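Local coordinates for protein transcriptional regulator, SorC family (Enterococcus faecalis, PDB 2O0M) that probably regulates transcription as a DNA-binding member of the SorC family, through a domain thought to bind a sugar ligand, at residues Y104-D118 and G308-M320. Sequence-based numbering, arbitrary orientation.
Sequences YFGIQRCIVVAGDSD and GGKTKAKAIRAYM. With PO4 (phosphate ion), chain C; PO4 (phosphate ion), chain B.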
ATOM      1  N   TYR A 104      -3.839   5.163  19.861  1.00 16.89           N
ATOM      2  CA  TYR A 104      -4.337   3.790  19.856  1.00 17.11           C
ATOM      3  C   TYR A 104      -3.303   2.850  19.237  1.00 16.57           C
ATOM      4  O   TYR A 104      -3.069   1.753  19.742  1.00 17.25           O
ATOM      5  CB  TYR A 104      -5.657   3.715  19.081  1.00 17.63           C
ATOM      6  CG  TYR A 104      -6.352   2.375  19.117  1.00 17.61           C
ATOM      7  CD1 TYR A 104      -6.076   1.397  18.166  1.00 17.82           C
ATOM      8  CD2 TYR A 104      -7.307   2.092  20.084  1.00 18.96           C
ATOM      9  CE1 TYR A 104      -6.712   0.164  18.195  1.00 17.97           C
ATOM     10  CE2 TYR A 104      -7.956   0.870  20.113  1.00 18.70           C
ATOM     11  CZ  TYR A 104      -7.657  -0.088  19.165  1.00 18.89           C
ATOM     12  OH  TYR A 104      -8.304  -1.296  19.204  1.00 19.28           O
ATOM     13  N   PHE A 105      -2.674   3.293  18.152  1.00 15.74           N
ATOM     14  CA  PHE A 105      -1.726   2.451  17.411  1.00 15.94           C
ATOM     15  C   PHE A 105      -0.268   2.709  17.766  1.00 15.74           C
ATOM     16  O   PHE A 105       0.608   1.908  17.417  1.00 15.22           O
ATOM     17  CB  PHE A 105      -1.929   2.617  15.903  1.00 15.65           C
ATOM     18  CG  PHE A 105      -3.238   2.075  15.418  1.00 15.12           C
ATOM     19  CD1 PHE A 105      -4.175   2.906  14.815  1.00 15.61           C
ATOM     20  CD2 PHE A 105      -3.544   0.733  15.584  1.00 14.79           C
ATOM     21  CE1 PHE A 105      -5.384   2.400  14.378  1.00 15.85           C
ATOM     22  CE2 PHE A 105      -4.765   0.231  15.156  1.00 14.85           C
ATOM     23  CZ  PHE A 105      -5.676   1.064  14.556  1.00 15.68           C
ATOM     24  N   GLY A 106      -0.003   3.813  18.451  1.00 15.68           N
ATOM     25  CA  GLY A 106       1.371   4.202  18.752  1.00 16.61           C
ATOM     26  C   GLY A 106       2.162   4.651  17.535  1.00 16.73           C
ATOM     27  O   GLY A 106       3.368   4.409  17.469  1.00 17.62           O
ATOM     28  N   ILE A 107       1.509   5.339  16.592  1.00 16.68           N
ATOM     29  CA  ILE A 107       2.144   5.786  15.338  1.00 17.23           C
ATOM     30  C   ILE A 107       2.367   7.302  15.289  1.00 17.93           C
ATOM     31  O   ILE A 107       1.979   7.998  16.215  1.00 18.57           O
ATOM     32  CB  ILE A 107       1.325   5.320  14.099  1.00 16.21           C
ATOM     33  CG1 ILE A 107      -0.117   5.848  14.176  1.00 16.42           C
ATOM     34  CG2 ILE A 107       1.326   3.805  14.027  1.00 16.03           C
ATOM     35  CD1 ILE A 107      -0.892   5.716  12.878  1.00 17.17           C
ATOM     36  N   GLN A 108       2.988   7.793  14.212  1.00 19.62           N
ATOM     37  CA  GLN A 108       3.389   9.209  14.092  1.00 20.10           C
ATOM     38  C   GLN A 108       2.196  10.133  13.920  1.00 19.40           C
ATOM     39  O   GLN A 108       2.083  11.182  14.557  1.00 19.28           O
ATOM     40  CB  GLN A 108       4.364   9.416  12.901  1.00 20.81           C
ATOM     41  CG  GLN A 108       4.490  10.888  12.436  1.00 22.01           C
ATOM     42  CD  GLN A 108       5.791  11.250  11.726  1.00 23.64           C
ATOM     43  OE1 GLN A 108       6.658  10.422  11.484  1.00 30.22           O
ATOM     44  NE2 GLN A 108       5.915  12.523  11.379  1.00 29.11           N
ATOM     45  N   ARG A 109       1.315   9.752  13.021  1.00 18.70           N
ATOM     46  CA  ARG A 109       0.303  10.664  12.584  1.00 18.89           C
ATOM     47  C   ARG A 109      -0.840   9.891  11.989  1.00 17.51           C
ATOM     48  O   ARG A 109      -0.641   8.918  11.290  1.00 16.56           O
ATOM     49  CB  ARG A 109       0.907  11.604  11.542  1.00 20.03           C
ATOM     50  CG  ARG A 109       0.030  12.741  11.110  1.00 24.40           C
ATOM     51  CD  ARG A 109      -0.202  13.728  12.226  1.00 30.40           C
ATOM     52  NE  ARG A 109      -1.605  14.122  12.224  1.00 32.79           N
ATOM     53  CZ  ARG A 109      -2.134  15.006  11.383  1.00 34.56           C
ATOM     54  NH1 ARG A 109      -1.384  15.623  10.474  1.00 36.21           N
ATOM     55  NH2 ARG A 109      -3.427  15.281  11.460  1.00 35.20           N
ATOM     56  N   CYS A 110      -2.047  10.338  12.286  1.00 16.58           N
ATOM     57  CA  CYS A 110      -3.228   9.817  11.635  1.00 16.28           C
ATOM     58  C   CYS A 110      -4.001  11.021  11.116  1.00 16.52           C
ATOM     59  O   CYS A 110      -4.195  11.998  11.844  1.00 16.92           O
ATOM     60  CB  CYS A 110      -4.079   8.985  12.594  1.00 16.04           C
ATOM     61  SG  CYS A 110      -5.579   8.348  11.820  1.00 16.11           S
ATOM     62  N   ILE A 111      -4.385  10.965   9.845  1.00 16.03           N
ATOM     63  CA  ILE A 111      -5.256  11.968   9.238  1.00 16.53           C
ATOM     64  C   ILE A 111      -6.612  11.315   9.030  1.00 15.91           C
ATOM     65  O   ILE A 111      -6.710  10.292   8.367  1.00 15.21           O
ATOM     66  CB  ILE A 111      -4.702  12.476   7.897  1.00 16.61           C
ATOM     67  CG1 ILE A 111      -3.353  13.155   8.129  1.00 18.88           C
ATOM     68  CG2 ILE A 111      -5.683  13.466   7.255  1.00 16.29           C
ATOM     69  CD1 ILE A 111      -2.508  13.325   6.888  1.00 18.81           C
ATOM     70  N   VAL A 112      -7.652  11.906   9.614  1.00 15.51           N
ATOM     71  CA  VAL A 112      -9.007  11.373   9.515  1.00 15.83           C
ATOM     72  C   VAL A 112      -9.841  12.299   8.623  1.00 15.96           C
ATOM     73  O   VAL A 112     -10.139  13.443   8.988  1.00 15.72           O
ATOM     74  CB  VAL A 112      -9.685  11.244  10.900  1.00 15.54           C
ATOM     75  CG1 VAL A 112     -11.115  10.762  10.747  1.00 15.80           C
ATOM     76  CG2 VAL A 112      -8.905  10.300  11.805  1.00 14.37           C
ATOM     77  N   VAL A 113     -10.192  11.800   7.444  1.00 15.61           N
ATOM     78  CA  VAL A 113     -10.971  12.554   6.472  1.00 16.08           C
ATOM     79  C   VAL A 113     -12.457  12.438   6.799  1.00 16.17           C
ATOM     80  O   VAL A 113     -12.933  11.375   7.207  1.00 14.69           O
ATOM     81  CB  VAL A 113     -10.689  12.036   5.040  1.00 16.21           C
ATOM     82  CG1 VAL A 113     -11.601  12.701   4.008  1.00 17.54           C
ATOM     83  CG2 VAL A 113      -9.217  12.261   4.692  1.00 15.87           C
ATOM     84  N   ALA A 114     -13.184  13.538   6.597  1.00 16.43           N
ATOM     85  CA  ALA A 114     -14.605  13.561   6.883  1.00 16.98           C
ATOM     86  C   ALA A 114     -15.309  12.531   6.022  1.00 16.48           C
ATOM     87  O   ALA A 114     -15.040  12.428   4.828  1.00 15.65           O
ATOM     88  CB  ALA A 114     -15.194  14.954   6.629  1.00 17.35           C
ATOM     89  N   GLY A 115     -16.213  11.778   6.640  1.00 16.15           N
ATOM     90  CA  GLY A 115     -17.118  10.916   5.908  1.00 15.97           C
ATOM     91  C   GLY A 115     -16.791   9.439   5.980  1.00 15.23           C
ATOM     92  O   GLY A 115     -16.027   8.988   6.836  1.00 14.83           O
ATOM     93  N   ASP A 116     -17.381   8.706   5.045  1.00 14.70           N
ATOM     94  CA  ASP A 116     -17.351   7.244   5.004  1.00 14.23           C
ATOM     95  C   ASP A 116     -17.087   6.790   3.567  1.00 13.84           C
ATOM     96  O   ASP A 116     -17.981   6.831   2.723  1.00 12.57           O
ATOM     97  CB  ASP A 116     -18.689   6.677   5.500  1.00 14.28           C
ATOM     98  CG  ASP A 116     -18.712   5.153   5.545  1.00 14.48           C
ATOM     99  OD1 ASP A 116     -17.742   4.509   5.115  1.00 14.86           O
ATOM    100  OD2 ASP A 116     -19.716   4.597   6.027  1.00 15.77           O
ATOM    101  N   SER A 117     -15.862   6.345   3.299  1.00 13.51           N
ATOM    102  CA  SER A 117     -15.466   5.887   1.963  1.00 13.89           C
ATOM    103  C   SER A 117     -16.210   4.637   1.495  1.00 14.06           C
ATOM    104  O   SER A 117     -16.162   4.304   0.312  1.00 14.35           O
ATOM    105  CB  SER A 117     -13.959   5.607   1.898  1.00 13.39           C
ATOM    106  OG  SER A 117     -13.580   4.579   2.798  1.00 12.44           O
ATOM    107  N   ASP A 118     -16.867   3.931   2.408  1.00 14.41           N
ATOM    108  CA  ASP A 118     -17.738   2.824   1.994  1.00 14.85           C
ATOM    109  C   ASP A 118     -18.895   3.326   1.141  1.00 15.14           C
ATOM    110  O   ASP A 118     -19.294   2.674   0.185  1.00 15.07           O
ATOM    111  CB  ASP A 118     -18.315   2.082   3.201  1.00 14.86           C
ATOM    112  CG  ASP A 118     -17.292   1.207   3.907  1.00 15.45           C
ATOM    113  OD1 ASP A 118     -16.419   0.635   3.230  1.00 15.32           O
ATOM    114  OD2 ASP A 118     -17.388   1.090   5.149  1.00 16.97           O
ATOM    115  N   GLY A 308      -9.728   3.160   4.505  1.00 10.53           N
ATOM    116  CA  GLY A 308     -10.911   3.758   5.098  1.00 10.53           C
ATOM    117  C   GLY A 308     -12.117   2.856   5.002  1.00 10.83           C
ATOM    118  O   GLY A 308     -12.068   1.784   4.381  1.00 10.58           O
ATOM    119  N   GLY A 309     -13.200   3.321   5.614  1.00 10.97           N
ATOM    120  CA  GLY A 309     -14.480   2.623   5.616  1.00 11.34           C
ATOM    121  C   GLY A 309     -14.648   1.827   6.900  1.00 11.81           C
ATOM    122  O   GLY A 309     -13.704   1.219   7.397  1.00 12.17           O
ATOM    123  N   LYS A 310     -15.858   1.831   7.450  1.00 11.65           N
ATOM    124  CA  LYS A 310     -16.158   0.973   8.582  1.00 11.71           C
ATOM    125  C   LYS A 310     -15.814  -0.495   8.260  1.00 11.31           C
ATOM    126  O   LYS A 310     -15.386  -1.250   9.134  1.00 11.80           O
ATOM    127  CB  LYS A 310     -17.632   1.107   8.979  1.00 11.94           C
ATOM    128  CG  LYS A 310     -18.012   0.254  10.169  1.00 12.87           C
ATOM    129  CD  LYS A 310     -18.627  -1.069   9.770  1.00 15.29           C
ATOM    130  CE  LYS A 310     -18.718  -1.979  10.977  1.00 15.69           C
ATOM    131  NZ  LYS A 310     -19.267  -3.318  10.684  1.00 16.96           N
ATOM    132  N   THR A 311     -15.960  -0.880   6.997  1.00 10.98           N
ATOM    133  CA  THR A 311     -15.734  -2.268   6.594  1.00 10.85           C
ATOM    134  C   THR A 311     -14.281  -2.711   6.788  1.00 10.80           C
ATOM    135  O   THR A 311     -14.008  -3.905   6.863  1.00 10.95           O
ATOM    136  CB  THR A 311     -16.112  -2.507   5.110  1.00 10.98           C
ATOM    137  OG1 THR A 311     -15.332  -1.655   4.253  1.00 11.46           O
ATOM    138  CG2 THR A 311     -17.609  -2.264   4.879  1.00 11.96           C
ATOM    139  N   LYS A 312     -13.368  -1.748   6.864  1.00 10.89           N
ATOM    140  CA  LYS A 312     -11.934  -2.036   6.998  1.00 10.80           C
ATOM    141  C   LYS A 312     -11.397  -1.904   8.424  1.00 10.71           C
ATOM    142  O   LYS A 312     -10.206  -2.131   8.662  1.00  9.93           O
ATOM    143  CB  LYS A 312     -11.121  -1.146   6.045  1.00 11.25           C
ATOM    144  CG  LYS A 312     -11.108  -1.660   4.606  1.00 10.34           C
ATOM    145  CD  LYS A 312      -9.933  -1.095   3.807  1.00 10.89           C
ATOM    146  CE  LYS A 312      -9.955  -1.589   2.372  1.00 10.86           C
ATOM    147  NZ  LYS A 312      -8.741  -1.164   1.632  1.00 10.52           N
ATOM    148  N   ALA A 313     -12.262  -1.581   9.380  1.00 10.62           N
ATOM    149  CA  ALA A 313     -11.814  -1.370  10.755  1.00 10.93           C
ATOM    150  C   ALA A 313     -11.029  -2.572  11.302  1.00 10.78           C
ATOM    151  O   ALA A 313      -9.982  -2.412  11.916  1.00 11.06           O
ATOM    152  CB  ALA A 313     -12.993  -1.059  11.656  1.00 11.38           C
ATOM    153  N   LYS A 314     -11.545  -3.774  11.088  1.00 11.29           N
ATOM    154  CA  LYS A 314     -10.883  -4.978  11.591  1.00 11.84           C
ATOM    155  C   LYS A 314      -9.531  -5.204  10.917  1.00 11.47           C
ATOM    156  O   LYS A 314      -8.536  -5.503  11.582  1.00 10.42           O
ATOM    157  CB  LYS A 314     -11.774  -6.201  11.399  1.00 12.38           C
ATOM    158  CG  LYS A 314     -12.997  -6.222  12.301  1.00 14.13           C
ATOM    159  CD  LYS A 314     -13.936  -7.341  11.917  1.00 15.14           C
ATOM    160  CE  LYS A 314     -14.862  -7.734  13.057  1.00 18.56           C
ATOM    161  NZ  LYS A 314     -15.534  -6.576  13.703  1.00 21.10           N
ATOM    162  N   ALA A 315      -9.493  -5.034   9.598  1.00 10.49           N
ATOM    163  CA  ALA A 315      -8.248  -5.231   8.844  1.00 10.80           C
ATOM    164  C   ALA A 315      -7.202  -4.199   9.262  1.00  9.96           C
ATOM    165  O   ALA A 315      -6.021  -4.522   9.423  1.00  9.68           O
ATOM    166  CB  ALA A 315      -8.510  -5.134   7.359  1.00 10.19           C
ATOM    167  N   ILE A 316      -7.633  -2.951   9.408  1.00 10.20           N
ATOM    168  CA  ILE A 316      -6.742  -1.870   9.846  1.00 10.87           C
ATOM    169  C   ILE A 316      -6.126  -2.194  11.213  1.00 11.12           C
ATOM    170  O   ILE A 316      -4.911  -2.117  11.395  1.00 11.78           O
ATOM    171  CB  ILE A 316      -7.474  -0.510   9.889  1.00 10.80           C
ATOM    172  CG1 ILE A 316      -7.810  -0.054   8.464  1.00  9.62           C
ATOM    173  CG2 ILE A 316      -6.624   0.546  10.580  1.00 10.91           C
ATOM    174  CD1 ILE A 316      -8.880   1.045   8.412  1.00 11.24           C
ATOM    175  N   ARG A 317      -6.961  -2.590  12.162  1.00 11.69           N
ATOM    176  CA  ARG A 317      -6.471  -2.971  13.493  1.00 12.31           C
ATOM    177  C   ARG A 317      -5.431  -4.095  13.425  1.00 12.01           C
ATOM    178  O   ARG A 317      -4.409  -4.047  14.101  1.00 12.67           O
ATOM    179  CB  ARG A 317      -7.632  -3.413  14.382  1.00 12.53           C
ATOM    180  CG  ARG A 317      -8.494  -2.274  14.872  1.00 14.05           C
ATOM    181  CD  ARG A 317      -9.812  -2.787  15.398  1.00 15.66           C
ATOM    182  NE  ARG A 317      -9.624  -3.824  16.412  1.00 18.32           N
ATOM    183  CZ  ARG A 317     -10.425  -4.876  16.575  1.00 19.37           C
ATOM    184  NH1 ARG A 317     -11.498  -5.047  15.806  1.00 19.56           N
ATOM    185  NH2 ARG A 317     -10.162  -5.769  17.519  1.00 20.38           N
ATOM    186  N   ALA A 318      -5.687  -5.098  12.599  1.00 12.27           N
ATOM    187  CA  ALA A 318      -4.833  -6.282  12.560  1.00 12.08           C
ATOM    188  C   ALA A 318      -3.475  -5.972  11.940  1.00 12.56           C
ATOM    189  O   ALA A 318      -2.434  -6.431  12.426  1.00 13.16           O
ATOM    190  CB  ALA A 318      -5.517  -7.407  11.816  1.00 11.97           C
ATOM    191  N   TYR A 319      -3.478  -5.199  10.858  1.00 11.89           N
ATOM    192  CA  TYR A 319      -2.215  -4.843  10.214  1.00 12.70           C
ATOM    193  C   TYR A 319      -1.456  -3.821  11.062  1.00 13.41           C
ATOM    194  O   TYR A 319      -0.245  -3.928  11.234  1.00 13.54           O
ATOM    195  CB  TYR A 319      -2.395  -4.277   8.793  1.00 12.06           C
ATOM    196  CG  TYR A 319      -1.088  -3.684   8.330  1.00 11.06           C
ATOM    197  CD1 TYR A 319      -0.043  -4.508   7.906  1.00 11.82           C
ATOM    198  CD2 TYR A 319      -0.845  -2.320   8.429  1.00 11.19           C
ATOM    199  CE1 TYR A 319       1.197  -3.980   7.542  1.00 11.50           C
ATOM    200  CE2 TYR A 319       0.382  -1.783   8.066  1.00 10.99           C
ATOM    201  CZ  TYR A 319       1.400  -2.607   7.624  1.00 10.30           C
ATOM    202  OH  TYR A 319       2.623  -2.054   7.277  1.00 12.52           O
HETATM  203  N   MSE A 320      -2.155  -2.810  11.562  1.00 14.67           N
HETATM  204  CA  MSE A 320      -1.465  -1.680  12.180  1.00 16.80           C
HETATM  205  C   MSE A 320      -0.732  -2.064  13.469  1.00 18.29           C
HETATM  206  O   MSE A 320       0.171  -1.337  13.905  1.00 18.74           O
HETATM  207  CB  MSE A 320      -2.432  -0.502  12.390  1.00 16.51           C
HETATM  208  CG  MSE A 320      -2.896   0.149  11.091  1.00 17.98           C
HETATM  209 SE   MSE A 320      -1.495   1.046  10.089  1.00 23.36          SE
HETATM  210  CE  MSE A 320      -0.859   2.151  11.524  1.00 19.75           C
TER
HETATM  211  P   PO4 C 402      -6.848  -4.458  18.607  1.00 43.98           P
HETATM  212  O1  PO4 C 402      -7.538  -5.743  18.995  1.00 46.76           O
HETATM  213  O2  PO4 C 402      -7.549  -3.237  19.139  1.00 48.56           O
HETATM  214  O3  PO4 C 402      -5.437  -4.498  19.130  1.00 46.44           O
HETATM  215  O4  PO4 C 402      -6.803  -4.365  17.109  1.00 48.29           O
HETATM  216  P   PO4 B 401      -8.552  -2.477  -1.700  1.00 17.36           P
HETATM  217  O1  PO4 B 401      -9.037  -2.959  -0.382  1.00 19.86           O
HETATM  218  O2  PO4 B 401      -8.274  -1.020  -1.710  1.00 17.99           O
HETATM  219  O3  PO4 B 401      -7.381  -3.301  -2.134  1.00 22.36           O
HETATM  220  O4  PO4 B 401      -9.600  -2.772  -2.729  1.00 21.83           O
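With CG of Phe105 turned anti to its carbonyl carbon (chi1 -67°), the ring from the end of helix 96-105 lies against CB of Met320 on helix 313-320. The two belong to the Rossmann-like, putative sugar-binding domain, where strand 109-113 is an edge of the parallel part of the sheet and pairs with strand 328-332. CB of Met320 sits over one face of the Phe105 ring, a CH-pi contact 3.9 Å from the centroid, while Tyr104 CD1 lies over the opposite face. Beyond CB the selenomethionine chain, with chi1 at -68°, bends twice, which carries CE to Ile107 CG2 at 3.7 Å. Ile316 reaches the same ring with CG2, 4.1 Å from Phe105 CZ. Beside Tyr104, Arg317 holds the chain C phosphate edge-on, probably from the crystallisation liquor, NH2 donating to phosphate O1 at 3.0 Å and NE to phosphate O4.

At the other end of the contact, residues 116-118 meet Gly309 and Thr311. Asp118 N donates to Asp116 OD1, closing an Asx turn; Asp332 ties the segments together, OD2 hydrogen-bonded to Ser117 OG and OD1 to Gly309 N. The Asp118 carboxylate accepts two hydrogen bonds from Thr311: its backbone N reaches the syn lone pair of OD2 at 3.1 Å, and its OG1 donates to OD1 at 2.7 Å, 22° out of the carboxylate plane.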